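Local coordinates for protein argininosuccinate lyase (Chelativorans sp., PDB 6RXA) that acts as an EDDS lyase, a C-N lyase of the aspartase/fumarase superfamily, and probably cleaves argininosuccinate to fumarate and arginine, at residues D184-R187 against E188-A191; A239-A242 against F243-V247; E464-K467 against D468-W471; L129-I132 against E133-G137. The protein carries 2 engineered substitutions. All blocks are in the same frame, centred on the assembly; numbering follows the deposited sequence.

Overall arrangement
All four contacts are short pieces of long helices, in which side chains meet residues one turn away, so the backbone pattern is shared and the side chains reveal their place in the fold. Contacts 2 and 4 are buried: contact 4 is mainly aliphatic, its centre about 7 Å from that of the chain, while contact 2 has a water-bridged histidine and asparagine facing its own chain, and a phenylalanine stacked on the second subunit. Contact 1 is partly buried, touches each of the others, and carries a sodium ion shared with the second subunit. Contact 3, with five exposed residues, is the most peripheral and relies on charged side chains. Contacts 2 and 3, centres about 22 Å apart, do not touch; helix 168-193 connects both.

Contact 1: D184-R187 against E188-A191; sequences DRYR and ELYA. With NA (sodium ion), chain F.
Glu188 folds back over the carbonyl of Asp184, one turn earlier in helix 168-193. Its CG lies 3.1 Å from Asp184 O, a close approach that follows from a first torsion of -68°, which sets CG beside the backbone N. The same carbonyl accepts the amide of Glu188 (N to O 2.9 Å). Beyond CG the chain is extended, and its OE1 binds a sodium ion at 2.3 Å. Two waters and OE1 of Glu188 of the second subunit are the ion's other ligands, and one of these waters also donates to Arg185 O (2.9 Å), tying the ion to the helix backbone. The second carboxylate oxygen, OE2, pairs with Arg192 of the second subunit. The ion sits where helix 168-193 meets its counterpart of the second subunit, consistent with the bundle of long helices through which this superfamily assembles. On the flank of the turn, Arg187 NH2 reaches back to Asp184 OD1 at 2.8 Å, a salt bridge in which the carboxylate oxygen lies in the guanidinium plane although the nitrogen stands 46° out of the carboxylate plane. Around the helix, Leu189 brings a methyl to the rim of the Tyr186 ring, near its plane; Leu189 CD2 lies 4.4 Å from Tyr186 CD1. Arg185 extends away from this turn and forms a salt bridge through NE with Glu240 of the second subunit.

Contact 2: A239-A242 against F243-V247; sequences AEHA and FVNAV
His241 and Asn245 stand one helical turn apart with their flat groups almost perpendicular, imidazole and amide planes being 80° apart. The oxygen of the amide approaches the imidazole at its edge and in its plane, with Asn245 OD1 3.6 Å from His241 CD2. A water completes the link: it donates to Asn245 OD1 at 2.8 Å and is hydrogen-bonded to His241 NE2, also at 2.8 Å, so that one molecule spans the two polar ends. The torsions explain the meeting. His241, with CG anti to N, holds its ring out from the helix and turns the CD2-NE2 edge toward Asn245, which reaches back one turn and, with chi1 -74°, lays its CG against the helix, 3.3 Å from His241 O. That carbonyl also accepts the amide of Asn245 (N to O 3.1 Å). The amide oxygen has a further partner in the hydroxyl of Tyr186 on helix 168-193, so its rotation is fixed from more than one direction. A quarter-turn around the helix, Val244 places CG2 3.3 Å from Glu240 O and 4.3 Å from Glu240 CG, while the carboxylate of Glu240 leads away to Arg192. Phe243 likewise swings its ring away from the preceding turn and stacks on Phe243 of the second subunit. A helix with a polar, water-bridged flank toward its own chain and an aromatic one toward another subunit fits the central helical bundle through which tetramers of the aspartase/fumarase superfamily assemble.

Contact 3: E464-K467 against D468-W471; sequences ELHK and DRAW
Side chains of Asp468 and Arg469 pack back on Glu464, Leu465 and His466 one turn earlier, a local contact within the long C-terminal helix 451-500 at the periphery of the helical bundle. Arg469 is bent at its third side-chain torsion (chi3 -69°), and this bend curls the guanidinium over the backbone. Leu465 O lies 3.7 Å from its plane, over the centre, while His466 N sits on the same face, offset toward the rim. At one end of the group, NH2 packs 3.7 Å from Leu465 CB and forms a salt bridge with Glu140. Leu465 O also accepts the amide of Arg469 (N to O 2.9 Å), one of four successive i to i+4 bonds. Asp468 turns its carboxylate toward the other flank. Its CG is 3.2 Å from Glu464 O, and OD2 reaches 3.7 Å from Leu465 CD2, an apolar neighbour for a charged atom. Both oxygens find arginines beyond the turn: OD1 pairs with Arg187 and OD2 with Arg139. Arg139 also bridges to Glu464 OE1, which stands 6.1 Å from Asp468 OD2, so a shared cation probably eases the repulsion between these two acids. These salt bridges join helix 451-500 to helices 112-147 and 168-193, and beyond them Trp471 continues the seam, meeting the Tyr190 ring edge-to-face and packing on Leu129 and Ile132.

Contact 4: L129-I132 against E133-G137; sequences LRTI and EAVIG
Leu129 accepts the amide of Glu133 in the first of four successive i to i+4 bonds that run through helix 112-147, one of the long helices of the central bundle of the aspartase/fumarase fold. The bond from Glu133 N to Leu129 O is 2.9 Å long, and Glu133 CB touches the same carbonyl, while the side chain of Leu129 itself packs outward on Tyr190 and Leu479. Arg130 contributes its backbone more than its side chain, whose guanidinium pairs with Asp333 on helix 329-348. Its carbonyl takes two donors, the amide of Ala134 (N to O 3.0 Å) and a water 2.8 Å from Arg130 O. That water also donates to Glu133 OE1 at 2.9 Å. Glu133, with chi1 -178° and an extended chain, stands out from the helix, and the water fills the step back to Arg130 O. At Thr131 the contact with the next turn becomes apolar, since the hydroxyl bonds to the carbonyl of Gln127 on the preceding turn, leaving the methyl CG2 to face the CG2 of Val135 at 4.2 Å. The same branch of Val135 presses on Thr131 O, 3.2 Å away, alongside the backbone bond from Val135 N. Ile132 closes the walk. Its CG2 is set beside the carbonyl carbon and so leans toward the next turn, where it meets Ile136. The two side chains cross at a slant, and the tip of the second, Ile136 CD1, lies 3.9 Å from Ile132 CG2.

Contact 1: D184-R187 against E188-A191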
loop_
_atom_site.group_PDB
_atom_site.type_symbol
_atom_site.label_atom_id
_atom_site.label_comp_id
_atom_site.label_asym_id
_atom_site.label_seq_id
_atom_site.Cartn_x
_atom_site.Cartn_y
_atom_site.Cartn_z
ATOM N N ASP A 184 3.824 -23.967 -3.100
ATOM C CA ASP A 184 5.047 -23.963 -2.306
ATOM C C ASP A 184 5.046 -22.801 -1.310
ATOM O O ASP A 184 5.390 -22.980 -0.135
ATOM C CB ASP A 184 6.280 -23.883 -3.200
ATOM C CG ASP A 184 6.626 -25.200 -3.874
ATOM O OD1 ASP A 184 6.299 -26.287 -3.343
ATOM O OD2 ASP A 184 7.274 -25.135 -4.947
ATOM N N ARG A 185 4.676 -21.591 -1.757
ATOM C CA ARG A 185 4.673 -20.456 -0.834
ATOM C C ARG A 185 3.767 -20.731 0.362
ATOM O O ARG A 185 4.113 -20.427 1.512
ATOM C CB ARG A 185 4.192 -19.177 -1.524
ATOM C CG ARG A 185 5.148 -18.545 -2.508
ATOM C CD ARG A 185 4.579 -17.187 -3.084
ATOM N NE ARG A 185 5.615 -16.708 -3.966
ATOM C CZ ARG A 185 5.669 -16.930 -5.269
ATOM N NH1 ARG A 185 4.651 -17.488 -5.927
ATOM N NH2 ARG A 185 6.742 -16.544 -5.924
ATOM N N TYR A 186 2.581 -21.289 0.104
ATOM C CA TYR A 186 1.637 -21.556 1.179
ATOM C C TYR A 186 2.114 -22.674 2.107
ATOM O O TYR A 186 1.939 -22.574 3.323
ATOM C CB TYR A 186 0.275 -21.915 0.594
ATOM C CG TYR A 186 -0.620 -20.762 0.214
ATOM C CD1 TYR A 186 -0.994 -19.796 1.149
ATOM C CD2 TYR A 186 -1.137 -20.661 -1.071
ATOM C CE1 TYR A 186 -1.844 -18.762 0.806
ATOM C CE2 TYR A 186 -1.994 -19.627 -1.418
ATOM C CZ TYR A 186 -2.336 -18.684 -0.483
ATOM O OH TYR A 186 -3.190 -17.666 -0.847
ATOM N N ARG A 187 2.698 -23.752 1.573
ATOM C CA ARG A 187 3.210 -24.811 2.447
ATOM C C ARG A 187 4.398 -24.329 3.278
ATOM O O ARG A 187 4.552 -24.714 4.446
ATOM C CB ARG A 187 3.605 -26.032 1.626
ATOM C CG ARG A 187 2.429 -26.798 1.026
ATOM C CD ARG A 187 2.878 -28.069 0.297
ATOM N NE ARG A 187 3.613 -27.777 -0.929
ATOM C CZ ARG A 187 3.132 -27.940 -2.161
ATOM N NH1 ARG A 187 1.906 -28.421 -2.374
ATOM N NH2 ARG A 187 3.897 -27.635 -3.193
ATOM N N GLU A 188 5.260 -23.502 2.683
ATOM C CA GLU A 188 6.353 -22.897 3.440
ATOM C C GLU A 188 5.819 -22.052 4.582
ATOM O O GLU A 188 6.336 -22.108 5.708
ATOM C CB GLU A 188 7.203 -22.043 2.498
ATOM C CG GLU A 188 7.985 -22.856 1.468
ATOM C CD GLU A 188 8.437 -22.037 0.272
ATOM O OE1 GLU A 188 8.309 -20.801 0.306
ATOM O OE2 GLU A 188 8.906 -22.653 -0.710
ATOM N N LEU A 189 4.785 -21.253 4.306
ATOM C CA LEU A 189 4.138 -20.457 5.339
ATOM C C LEU A 189 3.530 -21.349 6.417
ATOM O O LEU A 189 3.619 -21.044 7.612
ATOM C CB LEU A 189 3.064 -19.599 4.681
ATOM C CG LEU A 189 2.073 -18.938 5.632
ATOM C CD1 LEU A 189 2.736 -17.905 6.526
ATOM C CD2 LEU A 189 0.951 -18.287 4.839
ATOM N N TYR A 190 2.905 -22.457 6.014
ATOM C CA TYR A 190 2.259 -23.333 6.983
ATOM C C TYR A 190 3.237 -23.752 8.069
ATOM O O TYR A 190 2.876 -23.827 9.251
ATOM C CB TYR A 190 1.672 -24.553 6.274
ATOM C CG TYR A 190 0.815 -25.421 7.182
ATOM C CD1 TYR A 190 -0.520 -25.120 7.386
ATOM C CD2 TYR A 190 1.347 -26.536 7.830
ATOM C CE1 TYR A 190 -1.311 -25.915 8.203
ATOM C CE2 TYR A 190 0.565 -27.335 8.651
ATOM C CZ TYR A 190 -0.767 -27.017 8.827
ATOM O OH TYR A 190 -1.561 -27.805 9.638
ATOM N N ALA A 191 4.490 -24.012 7.695
ATOM C CA ALA A 191 5.453 -24.476 8.687
ATOM C C ALA A 191 5.735 -23.421 9.750
ATOM O O ALA A 191 6.104 -23.772 10.885
ATOM C CB ALA A 191 6.758 -24.891 7.998
HETATM NA NA NA F . 8.451 -18.892 1.524
HETATM O O HOH W 1 6.136 -18.442 1.856
HETATM O O HOH W 2 9.686 -16.923 0.997
#

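Contact 2: A239-A242 against F243-V247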
loop_
_atom_site.group_PDB
_atom_site.type_symbol
_atom_site.label_atom_id
_atom_site.label_comp_id
_atom_site.label_asym_id
_atom_site.label_seq_id
_atom_site.Cartn_x
_atom_site.Cartn_y
_atom_site.Cartn_z
ATOM N N ALA A 239 1.593 -11.219 8.424
ATOM C CA ALA A 239 1.977 -10.466 7.238
ATOM C C ALA A 239 2.233 -11.393 6.058
ATOM O O ALA A 239 1.803 -11.106 4.931
ATOM C CB ALA A 239 3.223 -9.630 7.537
ATOM N N GLU A 240 2.914 -12.521 6.300
ATOM C CA GLU A 240 3.239 -13.436 5.214
ATOM C C GLU A 240 1.989 -14.094 4.640
ATOM O O GLU A 240 1.882 -14.264 3.421
ATOM C CB GLU A 240 4.253 -14.480 5.673
ATOM C CG GLU A 240 4.734 -15.386 4.569
ATOM C CD GLU A 240 5.703 -16.450 5.043
ATOM O OE1 GLU A 240 6.161 -16.399 6.191
ATOM O OE2 GLU A 240 6.012 -17.350 4.250
ATOM N N HIS A 241 1.033 -14.455 5.492
ATOM C CA HIS A 241 -0.237 -14.997 5.006
ATOM C C HIS A 241 -0.956 -13.981 4.121
ATOM O O HIS A 241 -1.429 -14.314 3.022
ATOM C CB HIS A 241 -1.064 -15.411 6.226
ATOM C CG HIS A 241 -2.217 -16.301 5.912
ATOM N ND1 HIS A 241 -2.816 -17.092 6.870
ATOM C CD2 HIS A 241 -2.896 -16.518 4.760
ATOM C CE1 HIS A 241 -3.812 -17.763 6.317
ATOM N NE2 HIS A 241 -3.884 -17.431 5.040
ATOM N N ALA A 242 -0.995 -12.724 4.549
ATOM C CA ALA A 242 -1.584 -11.674 3.729
ATOM C C ALA A 242 -0.847 -11.526 2.403
ATOM O O ALA A 242 -1.476 -11.324 1.349
ATOM C CB ALA A 242 -1.588 -10.351 4.495
ATOM N N PHE A 243 0.484 -11.623 2.425
ATOM C CA PHE A 243 1.231 -11.493 1.184
ATOM C C PHE A 243 0.950 -12.641 0.217
ATOM O O PHE A 243 0.746 -12.417 -0.986
ATOM C CB PHE A 243 2.737 -11.425 1.406
ATOM C CG PHE A 243 3.481 -11.585 0.124
ATOM C CD1 PHE A 243 3.466 -10.563 -0.826
ATOM C CD2 PHE A 243 4.124 -12.761 -0.183
ATOM C CE1 PHE A 243 4.094 -10.712 -2.028
ATOM C CE2 PHE A 243 4.768 -12.910 -1.399
ATOM C CZ PHE A 243 4.737 -11.885 -2.330
ATOM N N VAL A 244 1.018 -13.895 0.690
ATOM C CA VAL A 244 0.825 -14.991 -0.253
ATOM C C VAL A 244 -0.572 -14.893 -0.865
ATOM O O VAL A 244 -0.756 -15.097 -2.073
ATOM C CB VAL A 244 1.112 -16.372 0.366
ATOM C CG1 VAL A 244 0.995 -17.442 -0.729
ATOM C CG2 VAL A 244 2.493 -16.404 0.985
ATOM N N ASN A 245 -1.568 -14.528 -0.050
ATOM C CA ASN A 245 -2.905 -14.305 -0.591
ATOM C C ASN A 245 -2.867 -13.252 -1.696
ATOM O O ASN A 245 -3.470 -13.426 -2.762
ATOM C CB ASN A 245 -3.860 -13.847 0.509
ATOM C CG ASN A 245 -4.286 -14.949 1.457
ATOM O OD1 ASN A 245 -3.865 -16.110 1.362
ATOM N ND2 ASN A 245 -5.140 -14.572 2.409
ATOM N N ALA A 246 -2.177 -12.136 -1.454
ATOM C CA ALA A 246 -2.165 -11.057 -2.433
ATOM C C ALA A 246 -1.460 -11.474 -3.721
ATOM O O ALA A 246 -1.921 -11.153 -4.822
ATOM C CB ALA A 246 -1.511 -9.803 -1.869
ATOM N N VAL A 247 -0.306 -12.139 -3.611
ATOM C CA VAL A 247 0.424 -12.493 -4.835
ATOM C C VAL A 247 -0.299 -13.590 -5.614
ATOM O O VAL A 247 -0.428 -13.513 -6.844
ATOM C CB VAL A 247 1.915 -12.798 -4.573
ATOM C CG1 VAL A 247 2.117 -14.175 -3.966
ATOM C CG2 VAL A 247 2.705 -12.663 -5.890
HETATM O O HOH W 3 -5.673 -17.684 2.838
#

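Contact 3: E464-K467 against D468-W471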
loop_
_atom_site.group_PDB
_atom_site.type_symbol
_atom_site.label_atom_id
_atom_site.label_comp_id
_atom_site.label_asym_id
_atom_site.label_seq_id
_atom_site.Cartn_x
_atom_site.Cartn_y
_atom_site.Cartn_z
ATOM N N GLU A 464 2.732 -33.934 -9.675
ATOM C CA GLU A 464 2.828 -32.914 -8.635
ATOM C C GLU A 464 1.509 -32.765 -7.887
ATOM O O GLU A 464 1.500 -32.615 -6.663
ATOM C CB GLU A 464 3.296 -31.587 -9.240
ATOM C CG GLU A 464 4.774 -31.588 -9.605
ATOM C CD GLU A 464 5.276 -30.282 -10.202
ATOM O OE1 GLU A 464 4.499 -29.321 -10.403
ATOM O OE2 GLU A 464 6.492 -30.214 -10.478
ATOM N N LEU A 465 0.381 -32.821 -8.606
ATOM C CA LEU A 465 -0.921 -32.683 -7.959
ATOM C C LEU A 465 -1.180 -33.828 -6.988
ATOM O O LEU A 465 -1.783 -33.628 -5.924
ATOM C CB LEU A 465 -2.017 -32.634 -9.022
ATOM C CG LEU A 465 -2.255 -31.254 -9.634
ATOM C CD1 LEU A 465 -3.020 -31.375 -10.943
ATOM C CD2 LEU A 465 -3.012 -30.370 -8.647
ATOM N N HIS A 466 -0.754 -35.040 -7.345
ATOM C CA HIS A 466 -0.837 -36.153 -6.411
ATOM C C HIS A 466 -0.076 -35.841 -5.127
ATOM O O HIS A 466 -0.573 -36.103 -4.023
ATOM C CB HIS A 466 -0.286 -37.414 -7.075
ATOM C CG HIS A 466 -0.367 -38.621 -6.203
ATOM N ND1 HIS A 466 -1.519 -39.368 -6.074
ATOM C CD2 HIS A 466 0.548 -39.191 -5.383
ATOM C CE1 HIS A 466 -1.304 -40.358 -5.226
ATOM N NE2 HIS A 466 -0.058 -40.274 -4.792
ATOM N N LYS A 467 1.123 -35.271 -5.247
ATOM C CA LYS A 467 1.893 -34.896 -4.063
ATOM C C LYS A 467 1.240 -33.744 -3.300
ATOM O O LYS A 467 1.255 -33.736 -2.061
ATOM C CB LYS A 467 3.322 -34.537 -4.470
ATOM C CG LYS A 467 4.146 -35.727 -4.973
ATOM C CD LYS A 467 5.528 -35.256 -5.425
ATOM C CE LYS A 467 6.655 -36.086 -4.832
ATOM N NZ LYS A 467 7.279 -36.963 -5.860
ATOM N N ASP A 468 0.656 -32.771 -4.016
ATOM C CA ASP A 468 -0.065 -31.679 -3.370
ATOM C C ASP A 468 -1.183 -32.228 -2.483
ATOM O O ASP A 468 -1.360 -31.808 -1.330
ATOM C CB ASP A 468 -0.719 -30.757 -4.421
ATOM C CG ASP A 468 0.267 -29.996 -5.315
ATOM O OD1 ASP A 468 1.408 -29.688 -4.899
ATOM O OD2 ASP A 468 -0.138 -29.654 -6.459
ATOM N N ARG A 469 -1.971 -33.164 -3.028
ATOM C CA ARG A 469 -3.088 -33.731 -2.279
ATOM C C ARG A 469 -2.587 -34.552 -1.097
ATOM O O ARG A 469 -3.184 -34.527 -0.022
ATOM C CB ARG A 469 -3.987 -34.562 -3.204
ATOM C CG ARG A 469 -4.743 -33.747 -4.248
ATOM C CD ARG A 469 -5.768 -34.594 -5.015
ATOM N NE ARG A 469 -5.096 -35.567 -5.875
ATOM C CZ ARG A 469 -4.809 -35.379 -7.165
ATOM N NH1 ARG A 469 -4.177 -36.328 -7.822
ATOM N NH2 ARG A 469 -5.134 -34.256 -7.792
ATOM N N ALA A 470 -1.473 -35.266 -1.263
ATOM C CA ALA A 470 -0.944 -36.066 -0.165
ATOM C C ALA A 470 -0.458 -35.180 0.977
ATOM O O ALA A 470 -0.694 -35.486 2.151
ATOM C CB ALA A 470 0.176 -36.962 -0.686
ATOM N N TRP A 471 0.225 -34.076 0.660
ATOM C CA TRP A 471 0.648 -33.148 1.702
ATOM C C TRP A 471 -0.556 -32.633 2.479
ATOM O O TRP A 471 -0.546 -32.588 3.715
ATOM C CB TRP A 471 1.411 -31.980 1.074
ATOM C CG TRP A 471 1.971 -31.035 2.083
ATOM C CD1 TRP A 471 3.238 -31.029 2.568
ATOM C CD2 TRP A 471 1.275 -29.981 2.758
ATOM N NE1 TRP A 471 3.394 -30.017 3.490
ATOM C CE2 TRP A 471 2.198 -29.364 3.628
ATOM C CE3 TRP A 471 -0.033 -29.486 2.697
ATOM C CZ2 TRP A 471 1.852 -28.289 4.447
ATOM C CZ3 TRP A 471 -0.377 -28.411 3.517
ATOM C CH2 TRP A 471 0.566 -27.832 4.380
#

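Contact 4: L129-I132 against E133-G137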
loop_
_atom_site.group_PDB
_atom_site.type_symbol
_atom_site.label_atom_id
_atom_site.label_comp_id
_atom_site.label_asym_id
_atom_site.label_seq_id
_atom_site.Cartn_x
_atom_site.Cartn_y
_atom_site.Cartn_z
ATOM N N LEU A 129 -5.130 -24.462 5.351
ATOM C CA LEU A 129 -5.486 -25.739 4.737
ATOM C C LEU A 129 -6.695 -25.591 3.809
ATOM O O LEU A 129 -6.728 -26.169 2.719
ATOM C CB LEU A 129 -5.742 -26.804 5.800
ATOM C CG LEU A 129 -4.514 -27.148 6.640
ATOM C CD1 LEU A 129 -4.838 -28.237 7.646
ATOM C CD2 LEU A 129 -3.339 -27.576 5.777
ATOM N N ARG A 130 -7.697 -24.814 4.226
ATOM C CA ARG A 130 -8.828 -24.499 3.354
ATOM C C ARG A 130 -8.358 -23.860 2.051
ATOM O O ARG A 130 -8.835 -24.212 0.958
ATOM C CB ARG A 130 -9.758 -23.557 4.117
ATOM C CG ARG A 130 -11.004 -23.141 3.374
ATOM C CD ARG A 130 -11.717 -22.022 4.123
ATOM N NE ARG A 130 -12.970 -21.639 3.473
ATOM C CZ ARG A 130 -13.520 -20.431 3.567
ATOM N NH1 ARG A 130 -12.923 -19.472 4.283
ATOM N NH2 ARG A 130 -14.656 -20.178 2.925
ATOM N N THR A 131 -7.412 -22.926 2.147
ATOM C CA THR A 131 -6.902 -22.232 0.971
ATOM C C THR A 131 -6.105 -23.169 0.078
ATOM O O THR A 131 -6.285 -23.162 -1.148
ATOM C CB THR A 131 -6.036 -21.052 1.434
ATOM O OG1 THR A 131 -6.843 -20.096 2.133
ATOM C CG2 THR A 131 -5.376 -20.357 0.263
ATOM N N ILE A 132 -5.224 -23.988 0.665
ATOM C CA ILE A 132 -4.467 -24.963 -0.116
ATOM C C ILE A 132 -5.406 -25.912 -0.846
ATOM O O ILE A 132 -5.193 -26.230 -2.017
ATOM C CB ILE A 132 -3.451 -25.693 0.785
ATOM C CG1 ILE A 132 -2.346 -24.701 1.171
ATOM C CG2 ILE A 132 -2.863 -26.909 0.087
ATOM C CD1 ILE A 132 -1.424 -25.172 2.285
ATOM N N GLU A 133 -6.465 -26.368 -0.178
ATOM C CA GLU A 133 -7.437 -27.229 -0.847
ATOM C C GLU A 133 -8.069 -26.519 -2.042
ATOM O O GLU A 133 -8.215 -27.113 -3.116
ATOM C CB GLU A 133 -8.492 -27.673 0.159
ATOM C CG GLU A 133 -9.531 -28.606 -0.409
ATOM C CD GLU A 133 -10.541 -29.039 0.637
ATOM O OE1 GLU A 133 -11.038 -28.172 1.380
ATOM O OE2 GLU A 133 -10.829 -30.242 0.721
ATOM N N ALA A 134 -8.451 -25.246 -1.876
ATOM C CA ALA A 134 -9.070 -24.504 -2.974
ATOM C C ALA A 134 -8.082 -24.275 -4.114
ATOM O O ALA A 134 -8.447 -24.402 -5.292
ATOM C CB ALA A 134 -9.628 -23.175 -2.459
ATOM N N VAL A 135 -6.821 -23.964 -3.789
ATOM C CA VAL A 135 -5.808 -23.751 -4.827
ATOM C C VAL A 135 -5.510 -25.047 -5.571
ATOM O O VAL A 135 -5.314 -25.034 -6.787
ATOM C CB VAL A 135 -4.542 -23.106 -4.236
ATOM C CG1 VAL A 135 -3.437 -22.990 -5.286
ATOM C CG2 VAL A 135 -4.878 -21.731 -3.683
ATOM N N ILE A 136 -5.500 -26.188 -4.866
ATOM C CA ILE A 136 -5.352 -27.472 -5.545
ATOM C C ILE A 136 -6.519 -27.704 -6.505
ATOM O O ILE A 136 -6.326 -28.126 -7.650
ATOM C CB ILE A 136 -5.213 -28.609 -4.515
ATOM C CG1 ILE A 136 -3.862 -28.547 -3.817
ATOM C CG2 ILE A 136 -5.420 -29.965 -5.203
ATOM C CD1 ILE A 136 -3.749 -29.528 -2.654
ATOM N N GLY A 137 -7.742 -27.414 -6.064
ATOM C CA GLY A 137 -8.890 -27.583 -6.943
ATOM C C GLY A 137 -8.807 -26.706 -8.179
ATOM O O GLY A 137 -9.206 -27.114 -9.277
HETATM O O HOH W 4 -11.399 -25.353 0.620
#